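Local coordinates for protein glutamate--LysW ligase ArgX (Sulfolobus tokodaii, PDB 3VPB) that probably catalyses the ATP-dependent joining of glutamate, through its amino group, to the side-chain carboxylate of the C-terminal glutamate of the carrier protein LysW in arginine biosynthesis, at residues Ile105-Ala110 against Lys162-Gln167; Arg120-Ile125 against Ser138-Val143; Pro128-Trp133 against Met156-Leu161. All coordinates share one frame; numbering follows the deposited sequence.

Contact 1 of 3, residues Ile105-Ala110 against Lys162-Gln167; sequences IIALSA and KAHIVQ. With ADP (adenosine-5'-diphosphate), chain L.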
loop_
_atom_site.group_PDB
_atom_site.type_symbol
_atom_site.label_atom_id
_atom_site.label_comp_id
_atom_site.label_asym_id
_atom_site.label_seq_id
_atom_site.Cartn_x
_atom_site.Cartn_y
_atom_site.Cartn_z
ATOM N N ILE B 105 -5.635 -1.033 -25.613
ATOM C CA ILE B 105 -4.237 -1.446 -25.594
ATOM C C ILE B 105 -3.870 -1.649 -24.124
ATOM O O ILE B 105 -4.281 -0.868 -23.269
ATOM C CB ILE B 105 -3.307 -0.373 -26.191
ATOM C CG1 ILE B 105 -3.704 -0.026 -27.624
ATOM C CG2 ILE B 105 -1.839 -0.844 -26.171
ATOM C CD1 ILE B 105 -2.930 1.192 -28.182
ATOM N N ILE B 106 -3.133 -2.712 -23.834
ATOM C CA ILE B 106 -2.754 -3.017 -22.460
ATOM C C ILE B 106 -1.307 -2.627 -22.223
ATOM O O ILE B 106 -0.433 -2.963 -23.022
ATOM C CB ILE B 106 -2.976 -4.515 -22.151
ATOM C CG1 ILE B 106 -4.438 -4.874 -22.403
ATOM C CG2 ILE B 106 -2.555 -4.867 -20.708
ATOM C CD1 ILE B 106 -5.489 -3.898 -21.778
ATOM N N ALA B 107 -1.075 -1.910 -21.125
ATOM C CA ALA B 107 0.252 -1.430 -20.779
ATOM C C ALA B 107 0.591 -1.890 -19.362
ATOM O O ALA B 107 -0.123 -1.562 -18.402
ATOM C CB ALA B 107 0.279 0.097 -20.858
ATOM N N LEU B 108 1.684 -2.640 -19.229
ATOM C CA LEU B 108 1.983 -3.286 -17.951
ATOM C C LEU B 108 3.144 -2.660 -17.189
ATOM O O LEU B 108 3.767 -3.317 -16.333
ATOM C CB LEU B 108 2.201 -4.792 -18.143
ATOM C CG LEU B 108 1.035 -5.494 -18.852
ATOM C CD1 LEU B 108 1.411 -6.914 -19.230
ATOM C CD2 LEU B 108 -0.281 -5.504 -17.993
ATOM N N SER B 109 3.432 -1.404 -17.501
ATOM C CA SER B 109 4.437 -0.619 -16.778
ATOM C C SER B 109 4.211 0.852 -17.089
ATOM O O SER B 109 3.513 1.181 -18.021
ATOM C CB SER B 109 5.864 -1.030 -17.203
ATOM O OG SER B 109 6.114 -0.640 -18.548
ATOM N N ALA B 110 4.826 1.752 -16.306
ATOM C CA ALA B 110 4.773 3.176 -16.619
ATOM C C ALA B 110 5.332 3.481 -18.003
ATOM O O ALA B 110 4.793 4.320 -18.750
ATOM C CB ALA B 110 5.554 3.977 -15.533
ATOM N N LYS B 162 -1.639 -1.548 -11.314
ATOM C CA LYS B 162 -0.571 -0.980 -12.131
ATOM C C LYS B 162 -0.674 -1.377 -13.609
ATOM O O LYS B 162 0.099 -0.900 -14.442
ATOM C CB LYS B 162 0.794 -1.386 -11.567
ATOM C CG LYS B 162 1.070 -0.811 -10.168
ATOM C CD LYS B 162 2.374 -1.333 -9.578
ATOM C CE LYS B 162 2.523 -0.852 -8.129
ATOM N NZ LYS B 162 3.903 -1.079 -7.610
ATOM N N ALA B 163 -1.599 -2.281 -13.934
ATOM C CA ALA B 163 -1.842 -2.642 -15.314
ATOM C C ALA B 163 -2.809 -1.598 -15.885
ATOM O O ALA B 163 -3.814 -1.284 -15.259
ATOM C CB ALA B 163 -2.461 -4.025 -15.397
ATOM N N HIS B 164 -2.496 -1.053 -17.050
ATOM C CA HIS B 164 -3.319 -0.007 -17.639
ATOM C C HIS B 164 -4.098 -0.553 -18.818
ATOM O O HIS B 164 -3.483 -1.062 -19.761
ATOM C CB HIS B 164 -2.459 1.113 -18.201
ATOM C CG HIS B 164 -1.602 1.815 -17.182
ATOM N ND1 HIS B 164 -1.801 3.131 -16.835
ATOM C CD2 HIS B 164 -0.497 1.411 -16.515
ATOM C CE1 HIS B 164 -0.875 3.503 -15.967
ATOM N NE2 HIS B 164 -0.080 2.472 -15.742
ATOM N N ILE B 165 -5.414 -0.348 -18.796
ATOM C CA ILE B 165 -6.247 -0.567 -19.985
ATOM C C ILE B 165 -6.449 0.804 -20.624
ATOM O O ILE B 165 -7.149 1.642 -20.076
ATOM C CB ILE B 165 -7.608 -1.181 -19.657
ATOM C CG1 ILE B 165 -7.429 -2.461 -18.815
ATOM C CG2 ILE B 165 -8.376 -1.482 -20.962
ATOM C CD1 ILE B 165 -8.778 -3.057 -18.301
ATOM N N VAL B 166 -5.813 1.017 -21.766
ATOM C CA VAL B 166 -5.822 2.310 -22.431
ATOM C C VAL B 166 -6.756 2.188 -23.619
ATOM O O VAL B 166 -6.467 1.435 -24.539
ATOM C CB VAL B 166 -4.410 2.647 -22.929
ATOM C CG1 VAL B 166 -4.402 3.971 -23.709
ATOM C CG2 VAL B 166 -3.397 2.661 -21.740
ATOM N N GLN B 167 -7.852 2.944 -23.630
ATOM C CA GLN B 167 -8.845 2.695 -24.674
ATOM C C GLN B 167 -9.506 3.939 -25.216
ATOM O O GLN B 167 -9.407 5.032 -24.647
ATOM C CB GLN B 167 -9.902 1.670 -24.218
ATOM C CG GLN B 167 -10.339 1.788 -22.793
ATOM C CD GLN B 167 -11.545 0.922 -22.398
ATOM O OE1 GLN B 167 -12.459 1.448 -21.800
ATOM N NE2 GLN B 167 -11.532 -0.403 -22.700
HETATM P PB ADP L . -16.351 0.174 -13.251
HETATM O O1B ADP L . -16.183 -1.292 -13.102
HETATM O O2B ADP L . -17.783 0.676 -13.336
HETATM O O3B ADP L . -15.520 1.021 -12.331
HETATM P PA ADP L . -16.344 0.921 -16.060
HETATM O O1A ADP L . -15.335 0.486 -17.118
HETATM O O2A ADP L . -17.796 0.501 -16.088
HETATM O O3A ADP L . -15.654 0.509 -14.667
HETATM O "O5'" ADP L . -16.275 2.526 -16.040
HETATM C "C5'" ADP L . -17.095 3.345 -15.207
HETATM C "C4'" ADP L . -17.718 4.455 -16.033
HETATM O "O4'" ADP L . -16.678 5.151 -16.729
HETATM C "C3'" ADP L . -18.627 3.878 -17.122
HETATM O "O3'" ADP L . -19.973 3.744 -16.649
HETATM C "C2'" ADP L . -18.532 4.914 -18.217
HETATM O "O2'" ADP L . -19.410 6.015 -17.941
HETATM C "C1'" ADP L . -17.119 5.412 -18.067
HETATM N N9 ADP L . -16.217 4.706 -18.997
HETATM C C8 ADP L . -15.393 3.662 -18.726
HETATM N N7 ADP L . -14.703 3.352 -19.833
HETATM C C5 ADP L . -15.081 4.200 -20.809
HETATM C C6 ADP L . -14.761 4.399 -22.228
HETATM N N6 ADP L . -13.835 3.622 -22.821
HETATM N N1 ADP L . -15.356 5.437 -22.888
HETATM C C2 ADP L . -16.262 6.234 -22.309
HETATM N N3 ADP L . -16.622 6.072 -21.010
HETATM C C4 ADP L . -16.071 5.084 -20.254
#
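Ala107 and His164 face each other as a hydrogen-bonded pair of an antiparallel ladder, each backbone N-H reaching the other's carbonyl, with His164 N 2.8 Å from Ala107 O. Ile105 and Val166 repeat the pattern two residues further along the ladder, and Ile105 N lies 2.8 Å from Val166 O. Between them, Ile106 and Ile165 form the non-hydrogen-bonded pair, where the CA of Ile106 adds a C-H···O contact to His164 O at 3.4 Å. Their side chains run alongside each other in the same direction. CD1 of Ile106, folded back by a chi2 of -48°, rests 3.8 Å from Ile165 CG1 and almost as close to Ile165 CG2. Next along, a methyl-to-methyl touch joins Leu108 CD2 and Ala163 CB at 3.7 Å. On the other face, CB of Ala107 meets CB of His164 at 3.9 Å, while Ala107 O approaches the imidazole at its CD2 edge, near the ring plane. His164 ND1 is hydrogen-bonded to Asp126, which ties the buried ring to the neighbouring strand 124-127. Helix 110-120 covers the face of Ala107 and His164, and helix 87-96 that of Ile106 and Ile165. Beyond strand 104-107 the sheet continues into a second subunit, which pairs with Ile105 and Ile106. Toward the far end of strand 164-168, Gln167 OE1 accepts the adenine amino group, ADP N6, at 2.8 Å in a fairly straight bond (164° at the hydrogen). The same oxygen takes a bond from Lys127, and Gln167 NE2 is held by Ser104 and Tyr91. This net fixes the amide flip with oxygen toward the base, so the acceptor suits the exocyclic amine of adenine.

Contact 2 of 3, residues Arg120-Ile125 against Ser138-Val143; sequences RGFPLI and SLIRDV. With ADP (adenosine-5'-diphosphate), chain L.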
loop_
_atom_site.group_PDB
_atom_site.type_symbol
_atom_site.label_atom_id
_atom_site.label_comp_id
_atom_site.label_asym_id
_atom_site.label_seq_id
_atom_site.Cartn_x
_atom_site.Cartn_y
_atom_site.Cartn_z
ATOM N N ARG B 120 -1.842 5.847 -29.446
ATOM C CA ARG B 120 -3.282 6.097 -29.565
ATOM C C ARG B 120 -3.627 7.569 -29.772
ATOM O O ARG B 120 -4.592 7.902 -30.452
ATOM C CB ARG B 120 -3.949 5.724 -28.255
ATOM C CG ARG B 120 -4.400 4.343 -28.108
ATOM C CD ARG B 120 -5.670 4.396 -27.270
ATOM N NE ARG B 120 -6.776 4.715 -28.158
ATOM C CZ ARG B 120 -7.433 3.805 -28.862
ATOM N NH1 ARG B 120 -7.128 2.510 -28.736
ATOM N NH2 ARG B 120 -8.403 4.197 -29.667
ATOM N N GLY B 121 -2.877 8.436 -29.115
ATOM C CA GLY B 121 -3.217 9.854 -29.043
ATOM C C GLY B 121 -4.406 10.127 -28.138
ATOM O O GLY B 121 -5.044 9.211 -27.625
ATOM N N PHE B 122 -4.717 11.407 -27.955
ATOM C CA PHE B 122 -5.749 11.824 -27.000
ATOM C C PHE B 122 -7.073 12.224 -27.694
ATOM O O PHE B 122 -7.058 12.589 -28.871
ATOM C CB PHE B 122 -5.162 12.942 -26.135
ATOM C CG PHE B 122 -3.871 12.550 -25.478
ATOM C CD1 PHE B 122 -3.852 11.583 -24.467
ATOM C CD2 PHE B 122 -2.668 13.090 -25.910
ATOM C CE1 PHE B 122 -2.654 11.193 -23.874
ATOM C CE2 PHE B 122 -1.471 12.705 -25.322
ATOM C CZ PHE B 122 -1.467 11.766 -24.289
ATOM N N PRO B 123 -8.219 12.153 -26.978
ATOM C CA PRO B 123 -8.344 11.741 -25.571
ATOM C C PRO B 123 -8.471 10.239 -25.491
ATOM O O PRO B 123 -8.807 9.579 -26.498
ATOM C CB PRO B 123 -9.670 12.375 -25.140
ATOM C CG PRO B 123 -10.493 12.315 -26.405
ATOM C CD PRO B 123 -9.494 12.706 -27.479
ATOM N N LEU B 124 -8.244 9.713 -24.299
ATOM C CA LEU B 124 -8.392 8.281 -24.056
ATOM C C LEU B 124 -8.880 8.048 -22.634
ATOM O O LEU B 124 -8.821 8.937 -21.774
ATOM C CB LEU B 124 -7.061 7.542 -24.296
ATOM C CG LEU B 124 -5.798 7.994 -23.601
ATOM C CD1 LEU B 124 -5.688 7.306 -22.229
ATOM C CD2 LEU B 124 -4.597 7.617 -24.516
ATOM N N ILE B 125 -9.351 6.831 -22.384
ATOM C CA ILE B 125 -9.642 6.372 -21.023
ATOM C C ILE B 125 -8.547 5.400 -20.580
ATOM O O ILE B 125 -8.131 4.563 -21.327
ATOM C CB ILE B 125 -11.045 5.697 -20.972
ATOM C CG1 ILE B 125 -12.118 6.775 -21.135
ATOM C CG2 ILE B 125 -11.256 4.792 -19.704
ATOM C CD1 ILE B 125 -12.562 7.486 -19.822
ATOM N N SER B 138 -9.933 6.861 -15.532
ATOM C CA SER B 138 -9.369 8.196 -15.722
ATOM C C SER B 138 -9.507 8.624 -17.165
ATOM O O SER B 138 -9.216 7.847 -18.079
ATOM C CB SER B 138 -7.903 8.187 -15.371
ATOM O OG SER B 138 -7.725 7.915 -14.012
ATOM N N LEU B 139 -9.964 9.856 -17.343
ATOM C CA LEU B 139 -10.052 10.491 -18.655
ATOM C C LEU B 139 -8.719 11.202 -18.891
ATOM O O LEU B 139 -8.306 12.056 -18.065
ATOM C CB LEU B 139 -11.278 11.454 -18.697
ATOM C CG LEU B 139 -11.679 12.149 -20.017
ATOM C CD1 LEU B 139 -11.814 11.148 -21.165
ATOM C CD2 LEU B 139 -12.952 13.006 -19.890
ATOM N N ILE B 140 -8.022 10.834 -19.965
ATOM C CA ILE B 140 -6.706 11.393 -20.274
ATOM C C ILE B 140 -6.745 12.161 -21.592
ATOM O O ILE B 140 -6.963 11.596 -22.673
ATOM C CB ILE B 140 -5.592 10.342 -20.266
ATOM C CG1 ILE B 140 -5.554 9.644 -18.880
ATOM C CG2 ILE B 140 -4.216 10.995 -20.567
ATOM C CD1 ILE B 140 -4.618 8.519 -18.789
ATOM N N ARG B 141 -6.534 13.459 -21.481
ATOM C CA ARG B 141 -6.818 14.347 -22.617
ATOM C C ARG B 141 -5.575 15.025 -23.159
ATOM O O ARG B 141 -5.629 15.656 -24.203
ATOM C CB ARG B 141 -7.903 15.345 -22.234
ATOM C CG ARG B 141 -9.230 14.642 -21.967
ATOM C CD ARG B 141 -10.082 15.436 -21.085
ATOM N NE ARG B 141 -9.540 15.600 -19.732
ATOM C CZ ARG B 141 -10.136 16.355 -18.818
ATOM N NH1 ARG B 141 -11.271 16.988 -19.135
ATOM N NH2 ARG B 141 -9.608 16.487 -17.606
ATOM N N ASP B 142 -4.455 14.883 -22.451
ATOM C CA ASP B 142 -3.168 15.413 -22.900
ATOM C C ASP B 142 -2.017 14.722 -22.168
ATOM O O ASP B 142 -2.266 13.933 -21.253
ATOM C CB ASP B 142 -3.089 16.948 -22.786
ATOM C CG ASP B 142 -3.152 17.463 -21.347
ATOM O OD1 ASP B 142 -2.580 16.867 -20.427
ATOM O OD2 ASP B 142 -3.778 18.523 -21.145
ATOM N N VAL B 143 -0.779 15.027 -22.566
ATOM C CA VAL B 143 0.393 14.337 -22.017
ATOM C C VAL B 143 0.663 14.668 -20.543
ATOM O O VAL B 143 1.236 13.852 -19.827
ATOM C CB VAL B 143 1.690 14.627 -22.811
ATOM C CG1 VAL B 143 2.652 13.460 -22.657
ATOM C CG2 VAL B 143 1.395 14.886 -24.276
HETATM P PB ADP L . -16.351 0.174 -13.251
HETATM O O1B ADP L . -16.183 -1.292 -13.102
HETATM O O2B ADP L . -17.783 0.676 -13.336
HETATM O O3B ADP L . -15.520 1.021 -12.331
HETATM P PA ADP L . -16.344 0.921 -16.060
HETATM O O1A ADP L . -15.335 0.486 -17.118
HETATM O O2A ADP L . -17.796 0.501 -16.088
HETATM O O3A ADP L . -15.654 0.509 -14.667
HETATM O "O5'" ADP L . -16.275 2.526 -16.040
HETATM C "C5'" ADP L . -17.095 3.345 -15.207
HETATM C "C4'" ADP L . -17.718 4.455 -16.033
HETATM O "O4'" ADP L . -16.678 5.151 -16.729
HETATM C "C3'" ADP L . -18.627 3.878 -17.122
HETATM O "O3'" ADP L . -19.973 3.744 -16.649
HETATM C "C2'" ADP L . -18.532 4.914 -18.217
HETATM O "O2'" ADP L . -19.410 6.015 -17.941
HETATM C "C1'" ADP L . -17.119 5.412 -18.067
HETATM N N9 ADP L . -16.217 4.706 -18.997
HETATM C C8 ADP L . -15.393 3.662 -18.726
HETATM N N7 ADP L . -14.703 3.352 -19.833
HETATM C C5 ADP L . -15.081 4.200 -20.809
HETATM C C6 ADP L . -14.761 4.399 -22.228
HETATM N N6 ADP L . -13.835 3.622 -22.821
HETATM N N1 ADP L . -15.356 5.437 -22.888
HETATM C C2 ADP L . -16.262 6.234 -22.309
HETATM N N3 ADP L . -16.622 6.072 -21.010
HETATM C C4 ADP L . -16.071 5.084 -20.254
#
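Phe122 lays its ring against the backbone where strand 138-140 gives way to helix 143-153. Asp142 C lies over one face, 3.7 Å from CZ and displaced toward the rim. Around the ring, CE1 meets Ile140 CG2 at 3.7 Å, the two side chains slanting across one another, whereas CE2 touches the backbone at Val143 N, 3.7 Å away. Pro123, after a cis peptide bond, sets its CB against Arg141 CG. Leu124 and Ile140 then lie side by side; a chi1 of 53° puts Leu124 CG between its own N and carbonyl carbon and turns Leu124 CD1 onto Ile140 CB, at 3.6 Å. The two backbones exchange both bonds of an antiparallel hydrogen-bonded pair, the straighter running 2.7 Å from Ile140 N to Leu124 O. On the opposite face, Ile125 CD1 and Leu139 CD1 meet obliquely at 4.0 Å. Ile125 also lines the nucleotide pocket, its CG1 3.7 Å from ADP C6 and its CG2 near N7. Tyr117 of helix 110-120 packs on Phe122, Leu124 and Ile140. At the outer edge, Arg141 and Asp142 form reciprocal salt bridges with Asp142 and Arg141 of a third subunit. The arrangement is a beta hairpin of the ATP-grasp fold, whose inner strand carries an apolar side chain to the adenine and whose outer strand borders a subunit interface.

Contact 3 of 3, residues Pro128-Trp133 against Met156-Leu161; sequences PPIGSW and MGNSAL. With ADP (adenosine-5'-diphosphate), chain L; GLU (glutamic acid), chain M; SO4 (sulfate ion), chain P.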
loop_
_atom_site.group_PDB
_atom_site.type_symbol
_atom_site.label_atom_id
_atom_site.label_comp_id
_atom_site.label_asym_id
_atom_site.label_seq_id
_atom_site.Cartn_x
_atom_site.Cartn_y
_atom_site.Cartn_z
ATOM N N PRO B 128 -7.811 0.603 -14.556
ATOM C CA PRO B 128 -7.171 -0.671 -14.201
ATOM C C PRO B 128 -8.141 -1.838 -14.460
ATOM O O PRO B 128 -9.343 -1.595 -14.599
ATOM C CB PRO B 128 -6.906 -0.530 -12.703
ATOM C CG PRO B 128 -7.100 0.922 -12.362
ATOM C CD PRO B 128 -8.109 1.439 -13.372
ATOM N N PRO B 129 -7.635 -3.077 -14.478
ATOM C CA PRO B 129 -8.496 -4.230 -14.697
ATOM C C PRO B 129 -9.385 -4.570 -13.511
ATOM O O PRO B 129 -10.398 -5.222 -13.686
ATOM C CB PRO B 129 -7.501 -5.365 -14.990
ATOM C CG PRO B 129 -6.246 -4.976 -14.288
ATOM C CD PRO B 129 -6.213 -3.457 -14.399
ATOM N N ILE B 130 -8.992 -4.163 -12.315
ATOM C CA ILE B 130 -9.828 -4.391 -11.148
ATOM C C ILE B 130 -10.345 -3.075 -10.635
ATOM O O ILE B 130 -9.701 -2.028 -10.791
ATOM C CB ILE B 130 -9.115 -5.175 -10.013
ATOM C CG1 ILE B 130 -7.709 -4.613 -9.743
ATOM C CG2 ILE B 130 -9.079 -6.654 -10.340
ATOM C CD1 ILE B 130 -7.026 -5.270 -8.545
ATOM N N GLY B 131 -11.537 -3.130 -10.061
ATOM C CA GLY B 131 -12.184 -1.965 -9.528
ATOM C C GLY B 131 -13.638 -1.975 -9.937
ATOM O O GLY B 131 -14.054 -2.758 -10.817
ATOM N N SER B 132 -14.402 -1.117 -9.284
ATOM C CA SER B 132 -15.813 -0.961 -9.536
ATOM C C SER B 132 -16.140 0.457 -9.113
ATOM O O SER B 132 -15.261 1.171 -8.625
ATOM C CB SER B 132 -16.582 -1.989 -8.695
ATOM O OG SER B 132 -17.966 -1.929 -8.934
ATOM N N TRP B 133 -17.390 0.860 -9.308
ATOM C CA TRP B 133 -17.908 2.187 -8.930
ATOM C C TRP B 133 -17.182 3.366 -9.568
ATOM O O TRP B 133 -17.219 4.467 -9.034
ATOM C CB TRP B 133 -17.970 2.360 -7.409
ATOM C CG TRP B 133 -18.827 1.344 -6.701
ATOM C CD1 TRP B 133 -20.006 0.785 -7.151
ATOM C CD2 TRP B 133 -18.597 0.795 -5.395
ATOM N NE1 TRP B 133 -20.505 -0.075 -6.199
ATOM C CE2 TRP B 133 -19.671 -0.082 -5.113
ATOM C CE3 TRP B 133 -17.596 0.965 -4.436
ATOM C CZ2 TRP B 133 -19.753 -0.809 -3.922
ATOM C CZ3 TRP B 133 -17.686 0.247 -3.247
ATOM C CH2 TRP B 133 -18.761 -0.623 -3.002
ATOM N N MET B 156 0.303 2.445 -6.276
ATOM C CA MET B 156 -0.779 1.587 -5.772
ATOM C C MET B 156 -0.192 0.347 -5.109
ATOM O O MET B 156 0.865 -0.139 -5.514
ATOM C CB MET B 156 -1.730 1.188 -6.900
ATOM C CG MET B 156 -2.482 2.380 -7.555
ATOM S SD MET B 156 -3.653 3.246 -6.481
ATOM C CE MET B 156 -2.695 4.642 -5.884
ATOM N N GLY B 157 -0.888 -0.179 -4.108
ATOM C CA GLY B 157 -0.374 -1.320 -3.344
ATOM C C GLY B 157 -0.749 -2.678 -3.905
ATOM O O GLY B 157 -0.195 -3.688 -3.496
ATOM N N ASN B 158 -1.707 -2.702 -4.824
ATOM C CA ASN B 158 -2.121 -3.929 -5.535
ATOM C C ASN B 158 -1.545 -3.839 -6.955
ATOM O O ASN B 158 -1.932 -2.973 -7.745
ATOM C CB ASN B 158 -3.648 -4.037 -5.550
ATOM C CG ASN B 158 -4.142 -5.300 -6.240
ATOM O OD1 ASN B 158 -3.504 -5.800 -7.156
ATOM N ND2 ASN B 158 -5.277 -5.829 -5.778
ATOM N N SER B 159 -0.590 -4.706 -7.264
ATOM C CA SER B 159 0.098 -4.621 -8.550
ATOM C C SER B 159 -0.811 -4.782 -9.778
ATOM O O SER B 159 -0.465 -4.329 -10.865
ATOM C CB SER B 159 1.265 -5.614 -8.585
ATOM O OG SER B 159 2.235 -5.146 -7.677
ATOM N N ALA B 160 -1.994 -5.365 -9.600
ATOM C CA ALA B 160 -2.966 -5.412 -10.695
ATOM C C ALA B 160 -3.462 -4.000 -11.052
ATOM O O ALA B 160 -3.807 -3.732 -12.210
ATOM C CB ALA B 160 -4.134 -6.359 -10.367
ATOM N N LEU B 161 -3.441 -3.081 -10.079
ATOM C CA LEU B 161 -3.853 -1.688 -10.340
ATOM C C LEU B 161 -2.813 -0.946 -11.165
ATOM O O LEU B 161 -3.072 0.144 -11.661
ATOM C CB LEU B 161 -4.114 -0.926 -9.037
ATOM C CG LEU B 161 -5.252 -1.398 -8.138
ATOM C CD1 LEU B 161 -5.310 -0.470 -6.913
ATOM C CD2 LEU B 161 -6.573 -1.384 -8.866
HETATM P PB ADP L . -16.351 0.174 -13.251
HETATM O O1B ADP L . -16.183 -1.292 -13.102
HETATM O O2B ADP L . -17.783 0.676 -13.336
HETATM O O3B ADP L . -15.520 1.021 -12.331
HETATM P PA ADP L . -16.344 0.921 -16.060
HETATM O O1A ADP L . -15.335 0.486 -17.118
HETATM O O2A ADP L . -17.796 0.501 -16.088
HETATM O O3A ADP L . -15.654 0.509 -14.667
HETATM O "O5'" ADP L . -16.275 2.526 -16.040
HETATM C "C5'" ADP L . -17.095 3.345 -15.207
HETATM C "C4'" ADP L . -17.718 4.455 -16.033
HETATM O "O4'" ADP L . -16.678 5.151 -16.729
HETATM C "C3'" ADP L . -18.627 3.878 -17.122
HETATM O "O3'" ADP L . -19.973 3.744 -16.649
HETATM C "C2'" ADP L . -18.532 4.914 -18.217
HETATM O "O2'" ADP L . -19.410 6.015 -17.941
HETATM C "C1'" ADP L . -17.119 5.412 -18.067
HETATM N N9 ADP L . -16.217 4.706 -18.997
HETATM C C8 ADP L . -15.393 3.662 -18.726
HETATM N N7 ADP L . -14.703 3.352 -19.833
HETATM C C5 ADP L . -15.081 4.200 -20.809
HETATM C C6 ADP L . -14.761 4.399 -22.228
HETATM N N6 ADP L . -13.835 3.622 -22.821
HETATM N N1 ADP L . -15.356 5.437 -22.888
HETATM C C2 ADP L . -16.262 6.234 -22.309
HETATM N N3 ADP L . -16.622 6.072 -21.010
HETATM C C4 ADP L . -16.071 5.084 -20.254
HETATM N N GLU M . -22.664 -0.594 -9.363
HETATM C CA GLU M . -23.703 -0.002 -10.247
HETATM C C GLU M . -23.473 1.490 -10.366
HETATM O O GLU M . -23.835 2.058 -11.413
HETATM C CB GLU M . -25.112 -0.267 -9.691
HETATM C CG GLU M . -26.228 0.102 -10.653
HETATM C CD GLU M . -27.624 -0.173 -10.094
HETATM O OE1 GLU M . -27.849 0.054 -8.878
HETATM O OE2 GLU M . -28.493 -0.606 -10.902
HETATM O OXT GLU M . -22.960 2.147 -9.431
HETATM S S SO4 P . -20.091 -1.040 -11.715
HETATM O O1 SO4 P . -18.778 -1.671 -11.536
HETATM O O2 SO4 P . -20.225 0.019 -10.732
HETATM O O3 SO4 P . -20.335 -0.525 -13.081
HETATM O O4 SO4 P . -21.122 -2.020 -11.377
#
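Neither segment 128-133 nor 156-161 bonds to the other through its backbone: the irregular loop passes a short 3-10 turn, nearest at Pro128 and Leu161, whose CA atoms are 5.2 Å apart. Ile130 does most of the touching, described here for one of its two modelled conformers. With chi1 at 46°, its CG1 branch sits between the backbone N and carbonyl carbon and reaches out to the turn. There CG1 lies 3.5 Å from Leu161 CD2, the two side chains crossing at about a right angle, and CD1 rests 3.6 Å from Ala160 CB. From the opposite direction comes the Asn158 amide, its ND2 3.3 Å from Ile130 CD1. Asn158 OD1 accepts from Ala160 N at 2.9 Å, an Asx turn that fixes the amide, while its ND2 bonds to Tyr58 and to Glu52 of the LysW chain. Pro129 brings its CD to 3.3 Å from Ala160 O, and Pro128 CB packs on Leu161 CD2. Past Gly131, Ser132 OG donates to O1 of a sulfate ion, probably from the crystallisation liquor, at 2.7 Å, and Trp133 N makes a longer bond, 3.3 Å, to sulfate O2. The indole edge lies beside the amino group of bound glutamate, and its NE1 bonds to Glu256. Apolar packing thus backs one end of the loop, while its other end presents polar groups beside the ADP phosphates and the substrate, next to the carrier protein.

Overall arrangement
From the N terminus, strand 104-107 opens the loop that contact 1 closes when the chain returns as strand 164-168; contacts 2 and 3 are both nested within it. Helix 110-120 leads to strand 124-127, which contact 2 closes with strand 138-140 as a hairpin. The hairpin's connecting loop supplies one half of contact 3, and the turn after helix 143-153 supplies the other, so contacts 2 and 3 cross along the chain. Contacts 1 and 2 share one antiparallel sheet, strands 164-168 and 124-127 being neighbours, whereas contact 3 packs against the start of strand 164-168, where Pro129 meets Ala163 and Ile165. All three bring residues to the ADP site.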